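Local atomic coordinates of regulator of G-protein signaling 16 (Mus musculus, PDB entry 3C7L), a protein that speeds GTP hydrolysis by G protein alpha subunits, driving them into the inactive GDP-bound form and so damping signalling from G protein-coupled receptors. Residues T92-L95 against T96-N99; R19-F22 against D23-L26; E55-K58 against K59-S62. All coordinates share one frame; numbering follows the deposited sequence.

From the N terminus, contact 2 (19-22 with 23-26) comes first, where helix 15-20 breaks at a serine cap and helix 22-25 begins. Contact 3 (55-58 with 59-62) follows at the C-terminal end of helix 45-57, closing a beta turn that leads to helix 63-78. Contact 1 (92-95 with 96-99) lies within helix 90-101 and closes no loop. The three run in series; none nests or crosses. The centres of contacts 1 and 2 are about 28 Å apart, on opposite sides of the chain's centre, while that of contact 3 lies about 19 Å from contact 1's and about 22 Å from contact 2's. All three have side chains touching or paired with helix 109-128 or the loop before it.

Contact 1 (T92-L95 against T96-N99); sequences TREL and TKTN
T96 and T98 each bond back to the carbonyl four residues earlier, in a regular turn of the alpha-helix 90-101 of the RGS domain. T92 O accepts from both T96 N (2.9 Å) and T96 OG1 (2.8 Å), the two donors arriving from opposite faces of the carbonyl plane. The T96 rotamer explains the second bond: with OG1 beside its own backbone N and anti to the carbonyl carbon (chi1 -56°), the hydroxyl leans down the helix onto the preceding turn. T98 repeats the pattern, its N lying 2.9 Å and its OG1 3.0 Å from E94 O; here the hydroxyl sits above the carbonyl plane, 36° out of it. Both hydroxyls are thus satisfied within the helix, although T96 is buried against F74 and I78 of helix 63-78 and A111 of helix 109-128, whereas T98 is exposed. E94 bends at its second torsion, and OE2 comes within 3.6 Å of T98 OG1.

N99 and L95 meet with their side chains crossing at a slant. The N99 CG atom sits beside its own backbone N, which brings it to 3.1 Å from L95 O. N99 ND2 stands 3.8 Å from L95 CG and donates to the carbonyl oxygen of C107, beyond the helix. Replacing this asparagine by alanine is likely to leave C107 O without its side-chain donor and to uncover part of the L95 isobutyl group. Beneath the amide, N99 N donates to L95 O at 2.9 Å, with an N-H...O angle of 156°.

Contact 2 (R19-F22 against D23-L26); sequences RESF and DLLL
The F22 ring has the L26 isobutyl group over one face and L25 at its edge. L26 CD1 stands almost above the centre of the ring, 3.7 Å from the centroid and only 12° off the normal, which defines a CH-pi contact. L25 CD2 lies in the plane of the ring, 4.0 Å from F22 CE1. The ring of Y124 also meets that of F22, the two planes inclined to each other, and M119 and E120 of the same helix, 109-128, also touch F22. This packing belongs to the first turn of helix 22-25, a short helix of the RGS domain that is opened by a serine N-cap.

The ring leaves the backbone with CG anti to N (chi1 -171°), which carries it along the carbonyl side toward the residues one turn on. L26 takes the other course: its CG stays beside its own N, and the side chain rises over the ring. L26 also touches L48 and W51 of helix 45-57. F22 thus touches both helix 109-128 and a leucine that itself reaches helix 45-57.

At the N-cap, S21 OG accepts a weak bond from D23 N at 3.1 Å. S21 O receives L25 N at 3.2 Å, together with a weak bond from L24 N. S21 CB also packs against L24 CG at 3.8 Å. The D23 carboxylate turns to a partner outside the turn, with OD1 in a salt bridge to R116 NH1. L26 N donates to F22 O at 3.0 Å, with an N-H...O angle of 159°.

Contact 3 (E55-K58 against K59-S62); sequences EEFK and KIRS
Two backbone bonds link E56 and F57 to K59 and I60 as the chain leaves helix 45-57. K59 N lies 3.2 Å from E56 O, and I60 N is equally far from F57 O. Both N-H groups point fairly straight at their acceptors, yet neither follows the lone-pair direction: the donors stand well above the carbonyl planes, 61° out for K59. A water donates to K58 O (2.8 Å) and I60 O (3.1 Å), bridging the two carbonyls.

The second backbone bond closes a type I beta turn from F57 to I60, through which the chain passes from helix 45-57 toward helix 63-78 in this all-helical RGS domain, with S62 at the N-cap of the latter helix. The polar ends of two helix residues look elsewhere: K58 NZ forms a salt bridge with D109, and E55 OE1 accepts from Q112 NE2.

Packing across the turn is light and falls mainly to I60. Its CG1 is anti to the carbonyl carbon (chi1 -58°), which brings it over the turn, 3.5 Å from F57 O. At the end of that branch, I60 CD1 approaches F57 CD1 at 4.3 Å. The buried F57 ring meets F108 edge-to-face and packs on L66, R69 and I73 of helix 63-78, while I60 touches K65 of that helix.

Contact 1 (T92-L95 against T96-N99)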
loop_
_atom_site.group_PDB
_atom_site.type_symbol
_atom_site.label_atom_id
_atom_site.label_comp_id
_atom_site.label_asym_id
_atom_site.label_seq_id
_atom_site.Cartn_x
_atom_site.Cartn_y
_atom_site.Cartn_z
ATOM N N THR A 92 3.184 -0.637 -15.325
ATOM C CA THR A 92 3.458 0.087 -14.090
ATOM C C THR A 92 4.805 -0.288 -13.477
ATOM O O THR A 92 5.488 0.568 -12.919
ATOM C CB THR A 92 2.337 -0.150 -13.064
ATOM O OG1 THR A 92 1.072 0.140 -13.671
ATOM C CG2 THR A 92 2.523 0.749 -11.839
ATOM N N ARG A 93 5.192 -1.560 -13.577
ATOM C CA ARG A 93 6.478 -1.994 -13.034
ATOM C C ARG A 93 7.621 -1.324 -13.786
ATOM O O ARG A 93 8.615 -0.903 -13.189
ATOM C CB ARG A 93 6.653 -3.514 -13.147
ATOM C CG ARG A 93 5.990 -4.330 -12.059
ATOM C CD ARG A 93 6.741 -5.646 -11.855
ATOM N NE ARG A 93 6.786 -6.458 -13.069
ATOM C CZ ARG A 93 5.723 -7.038 -13.613
ATOM N NH1 ARG A 93 4.532 -6.898 -13.049
ATOM N NH2 ARG A 93 5.846 -7.757 -14.720
ATOM N N GLU A 94 7.471 -1.236 -15.104
ATOM C CA GLU A 94 8.479 -0.630 -15.971
ATOM C C GLU A 94 8.565 0.872 -15.704
ATOM O O GLU A 94 9.653 1.447 -15.665
ATOM C CB GLU A 94 8.113 -0.895 -17.438
ATOM C CG GLU A 94 9.118 -0.386 -18.456
ATOM C CD GLU A 94 10.519 -0.881 -18.184
ATOM O OE1 GLU A 94 10.685 -2.092 -17.936
ATOM O OE2 GLU A 94 11.455 -0.058 -18.223
ATOM N N LEU A 95 7.405 1.492 -15.518
ATOM C CA LEU A 95 7.322 2.921 -15.234
ATOM C C LEU A 95 8.046 3.229 -13.922
ATOM O O LEU A 95 8.828 4.173 -13.833
ATOM C CB LEU A 95 5.856 3.352 -15.113
ATOM C CG LEU A 95 5.649 4.807 -14.682
ATOM C CD1 LEU A 95 5.878 5.697 -15.876
ATOM C CD2 LEU A 95 4.249 5.025 -14.134
ATOM N N THR A 96 7.778 2.417 -12.905
ATOM C CA THR A 96 8.393 2.614 -11.601
ATOM C C THR A 96 9.912 2.485 -11.691
ATOM O O THR A 96 10.640 3.273 -11.100
ATOM C CB THR A 96 7.828 1.604 -10.579
ATOM O OG1 THR A 96 6.399 1.731 -10.535
ATOM C CG2 THR A 96 8.397 1.864 -9.193
ATOM N N LYS A 97 10.387 1.496 -12.442
ATOM C CA LYS A 97 11.825 1.295 -12.611
ATOM C C LYS A 97 12.437 2.511 -13.311
ATOM O O LYS A 97 13.506 2.982 -12.928
ATOM C CB LYS A 97 12.090 0.036 -13.442
ATOM C CG LYS A 97 13.565 -0.236 -13.698
ATOM C CD LYS A 97 13.752 -1.411 -14.652
ATOM C CE LYS A 97 15.228 -1.719 -14.874
ATOM N NZ LYS A 97 15.436 -2.873 -15.807
ATOM N N THR A 98 11.749 3.008 -14.337
ATOM C CA THR A 98 12.207 4.173 -15.093
ATOM C C THR A 98 12.283 5.385 -14.174
ATOM O O THR A 98 13.230 6.169 -14.239
ATOM C CB THR A 98 11.247 4.490 -16.260
ATOM O OG1 THR A 98 11.279 3.415 -17.206
ATOM C CG2 THR A 98 11.646 5.792 -16.955
ATOM N N ASN A 99 11.277 5.539 -13.320
ATOM C CA ASN A 99 11.250 6.648 -12.379
ATOM C C ASN A 99 12.381 6.485 -11.376
ATOM O O ASN A 99 12.963 7.459 -10.916
ATOM C CB ASN A 99 9.917 6.687 -11.634
ATOM C CG ASN A 99 8.749 7.003 -12.545
ATOM O OD1 ASN A 99 8.932 7.500 -13.655
ATOM N ND2 ASN A 99 7.538 6.735 -12.068
#

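Contact 2 (R19-F22 against D23-L26)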
loop_
_atom_site.group_PDB
_atom_site.type_symbol
_atom_site.label_atom_id
_atom_site.label_comp_id
_atom_site.label_asym_id
_atom_site.label_seq_id
_atom_site.Cartn_x
_atom_site.Cartn_y
_atom_site.Cartn_z
ATOM N N ARG A 19 -15.599 3.768 7.348
ATOM C CA ARG A 19 -16.448 3.513 6.190
ATOM C C ARG A 19 -16.789 4.785 5.423
ATOM O O ARG A 19 -17.336 4.721 4.328
ATOM C CB ARG A 19 -17.712 2.742 6.589
ATOM C CG ARG A 19 -18.570 3.386 7.635
ATOM C CD ARG A 19 -19.413 2.322 8.333
ATOM N NE ARG A 19 -20.834 2.640 8.314
ATOM C CZ ARG A 19 -21.352 3.782 8.753
ATOM N NH1 ARG A 19 -20.569 4.727 9.252
ATOM N NH2 ARG A 19 -22.657 3.984 8.681
ATOM N N GLU A 20 -16.460 5.942 5.989
ATOM C CA GLU A 20 -16.712 7.199 5.288
ATOM C C GLU A 20 -15.562 7.466 4.318
ATOM O O GLU A 20 -15.745 8.111 3.286
ATOM C CB GLU A 20 -16.797 8.377 6.260
ATOM C CG GLU A 20 -17.998 8.400 7.175
ATOM C CD GLU A 20 -18.036 9.669 8.008
ATOM O OE1 GLU A 20 -16.966 10.080 8.502
ATOM O OE2 GLU A 20 -19.130 10.250 8.179
ATOM N N SER A 21 -14.376 6.969 4.663
ATOM C CA SER A 21 -13.191 7.178 3.838
ATOM C C SER A 21 -12.101 6.143 4.067
ATOM O O SER A 21 -11.710 5.888 5.202
ATOM C CB SER A 21 -12.609 8.565 4.114
ATOM O OG SER A 21 -11.329 8.701 3.521
ATOM N N PHE A 22 -11.596 5.566 2.983
ATOM C CA PHE A 22 -10.528 4.580 3.083
ATOM C C PHE A 22 -9.296 5.242 3.720
ATOM O O PHE A 22 -8.518 4.598 4.430
ATOM C CB PHE A 22 -10.206 4.036 1.686
ATOM C CG PHE A 22 -9.259 2.865 1.685
ATOM C CD1 PHE A 22 -9.325 1.893 2.682
ATOM C CD2 PHE A 22 -8.317 2.719 0.675
ATOM C CE1 PHE A 22 -8.463 0.794 2.671
ATOM C CE2 PHE A 22 -7.450 1.623 0.655
ATOM C CZ PHE A 22 -7.523 0.660 1.655
ATOM N N ASP A 23 -9.137 6.539 3.483
ATOM C CA ASP A 23 -8.015 7.279 4.045
ATOM C C ASP A 23 -8.102 7.370 5.569
ATOM O O ASP A 23 -7.076 7.363 6.253
ATOM C CB ASP A 23 -7.952 8.677 3.427
ATOM C CG ASP A 23 -7.643 8.634 1.944
ATOM O OD1 ASP A 23 -6.483 8.341 1.588
ATOM O OD2 ASP A 23 -8.560 8.871 1.132
ATOM N N LEU A 24 -9.318 7.453 6.101
ATOM C CA LEU A 24 -9.489 7.520 7.548
ATOM C C LEU A 24 -9.185 6.152 8.157
ATOM O O LEU A 24 -8.605 6.060 9.237
ATOM C CB LEU A 24 -10.910 7.962 7.913
ATOM C CG LEU A 24 -11.263 9.421 7.609
ATOM C CD1 LEU A 24 -12.634 9.750 8.197
ATOM C CD2 LEU A 24 -10.205 10.337 8.186
ATOM N N LEU A 25 -9.581 5.086 7.469
ATOM C CA LEU A 25 -9.296 3.744 7.959
ATOM C C LEU A 25 -7.778 3.546 8.047
ATOM O O LEU A 25 -7.263 3.033 9.042
ATOM C CB LEU A 25 -9.890 2.689 7.020
ATOM C CG LEU A 25 -9.533 1.224 7.314
ATOM C CD1 LEU A 25 -10.059 0.822 8.681
ATOM C CD2 LEU A 25 -10.130 0.324 6.241
ATOM N N LEU A 26 -7.074 3.971 7.002
ATOM C CA LEU A 26 -5.621 3.837 6.912
ATOM C C LEU A 26 -4.819 4.694 7.893
ATOM O O LEU A 26 -3.607 4.520 8.021
ATOM C CB LEU A 26 -5.175 4.141 5.480
ATOM C CG LEU A 26 -5.777 3.183 4.447
ATOM C CD1 LEU A 26 -5.521 3.686 3.046
ATOM C CD2 LEU A 26 -5.187 1.789 4.645
#

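Contact 3 (E55-K58 against K59-S62)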
loop_
_atom_site.group_PDB
_atom_site.type_symbol
_atom_site.label_atom_id
_atom_site.label_comp_id
_atom_site.label_asym_id
_atom_site.label_seq_id
_atom_site.Cartn_x
_atom_site.Cartn_y
_atom_site.Cartn_z
ATOM N N GLU A 55 3.935 5.898 2.010
ATOM C CA GLU A 55 3.608 7.054 2.834
ATOM C C GLU A 55 4.791 7.529 3.671
ATOM O O GLU A 55 5.001 8.731 3.833
ATOM C CB GLU A 55 2.433 6.730 3.755
ATOM C CG GLU A 55 1.103 6.635 3.046
ATOM C CD GLU A 55 0.747 7.904 2.301
ATOM O OE1 GLU A 55 0.982 7.968 1.079
ATOM O OE2 GLU A 55 0.252 8.850 2.942
ATOM N N GLU A 56 5.559 6.596 4.216
ATOM C CA GLU A 56 6.703 6.995 5.016
ATOM C C GLU A 56 7.847 7.460 4.101
ATOM O O GLU A 56 8.626 8.342 4.467
ATOM C CB GLU A 56 7.157 5.844 5.925
ATOM C CG GLU A 56 7.650 4.610 5.200
ATOM C CD GLU A 56 8.275 3.586 6.142
ATOM O OE1 GLU A 56 9.075 3.996 7.011
ATOM O OE2 GLU A 56 7.976 2.376 6.006
ATOM N N PHE A 57 7.928 6.885 2.905
ATOM C CA PHE A 57 8.963 7.246 1.937
ATOM C C PHE A 57 8.922 8.721 1.543
ATOM O O PHE A 57 9.960 9.371 1.429
ATOM C CB PHE A 57 8.818 6.389 0.672
ATOM C CG PHE A 57 9.705 6.822 -0.471
ATOM C CD1 PHE A 57 11.081 6.618 -0.423
ATOM C CD2 PHE A 57 9.160 7.433 -1.598
ATOM C CE1 PHE A 57 11.902 7.013 -1.477
ATOM C CE2 PHE A 57 9.973 7.835 -2.662
ATOM C CZ PHE A 57 11.347 7.624 -2.600
ATOM N N LYS A 58 7.724 9.251 1.331
ATOM C CA LYS A 58 7.594 10.642 0.926
ATOM C C LYS A 58 7.939 11.671 1.998
ATOM O O LYS A 58 8.007 12.868 1.716
ATOM C CB LYS A 58 6.196 10.898 0.373
ATOM C CG LYS A 58 6.004 10.316 -1.017
ATOM C CD LYS A 58 4.779 10.893 -1.696
ATOM C CE LYS A 58 4.651 10.396 -3.128
ATOM N NZ LYS A 58 3.435 10.940 -3.800
ATOM N N LYS A 59 8.167 11.206 3.219
ATOM C CA LYS A 59 8.534 12.093 4.316
ATOM C C LYS A 59 10.054 12.270 4.393
ATOM O O LYS A 59 10.548 13.150 5.095
ATOM C CB LYS A 59 8.015 11.535 5.640
ATOM C CG LYS A 59 8.539 12.275 6.857
ATOM C CD LYS A 59 8.049 11.658 8.149
ATOM C CE LYS A 59 8.723 12.313 9.336
ATOM N NZ LYS A 59 10.193 12.089 9.291
ATOM N N ILE A 60 10.789 11.428 3.669
ATOM C CA ILE A 60 12.253 11.480 3.661
ATOM C C ILE A 60 12.772 12.676 2.861
ATOM O O ILE A 60 12.345 12.905 1.729
ATOM C CB ILE A 60 12.847 10.184 3.063
ATOM C CG1 ILE A 60 12.375 8.974 3.873
ATOM C CG2 ILE A 60 14.370 10.252 3.061
ATOM C CD1 ILE A 60 12.870 7.645 3.335
ATOM N N ARG A 61 13.698 13.435 3.445
ATOM C CA ARG A 61 14.253 14.615 2.770
ATOM C C ARG A 61 15.630 14.360 2.174
ATOM O O ARG A 61 15.912 14.748 1.037
ATOM C CB ARG A 61 14.329 15.791 3.748
ATOM C CG ARG A 61 12.972 16.342 4.153
ATOM C CD ARG A 61 13.095 17.274 5.345
ATOM N NE ARG A 61 11.803 17.808 5.763
ATOM C CZ ARG A 61 11.608 18.492 6.886
ATOM N NH1 ARG A 61 12.625 18.725 7.706
ATOM N NH2 ARG A 61 10.397 18.943 7.191
ATOM N N SER A 62 16.484 13.708 2.953
ATOM C CA SER A 62 17.844 13.391 2.532
ATOM C C SER A 62 17.877 12.589 1.238
ATOM O O SER A 62 17.177 11.588 1.096
ATOM C CB SER A 62 18.558 12.613 3.634
ATOM O OG SER A 62 19.780 12.079 3.164
HETATM O O HOH W 1 9.967 14.809 2.135
#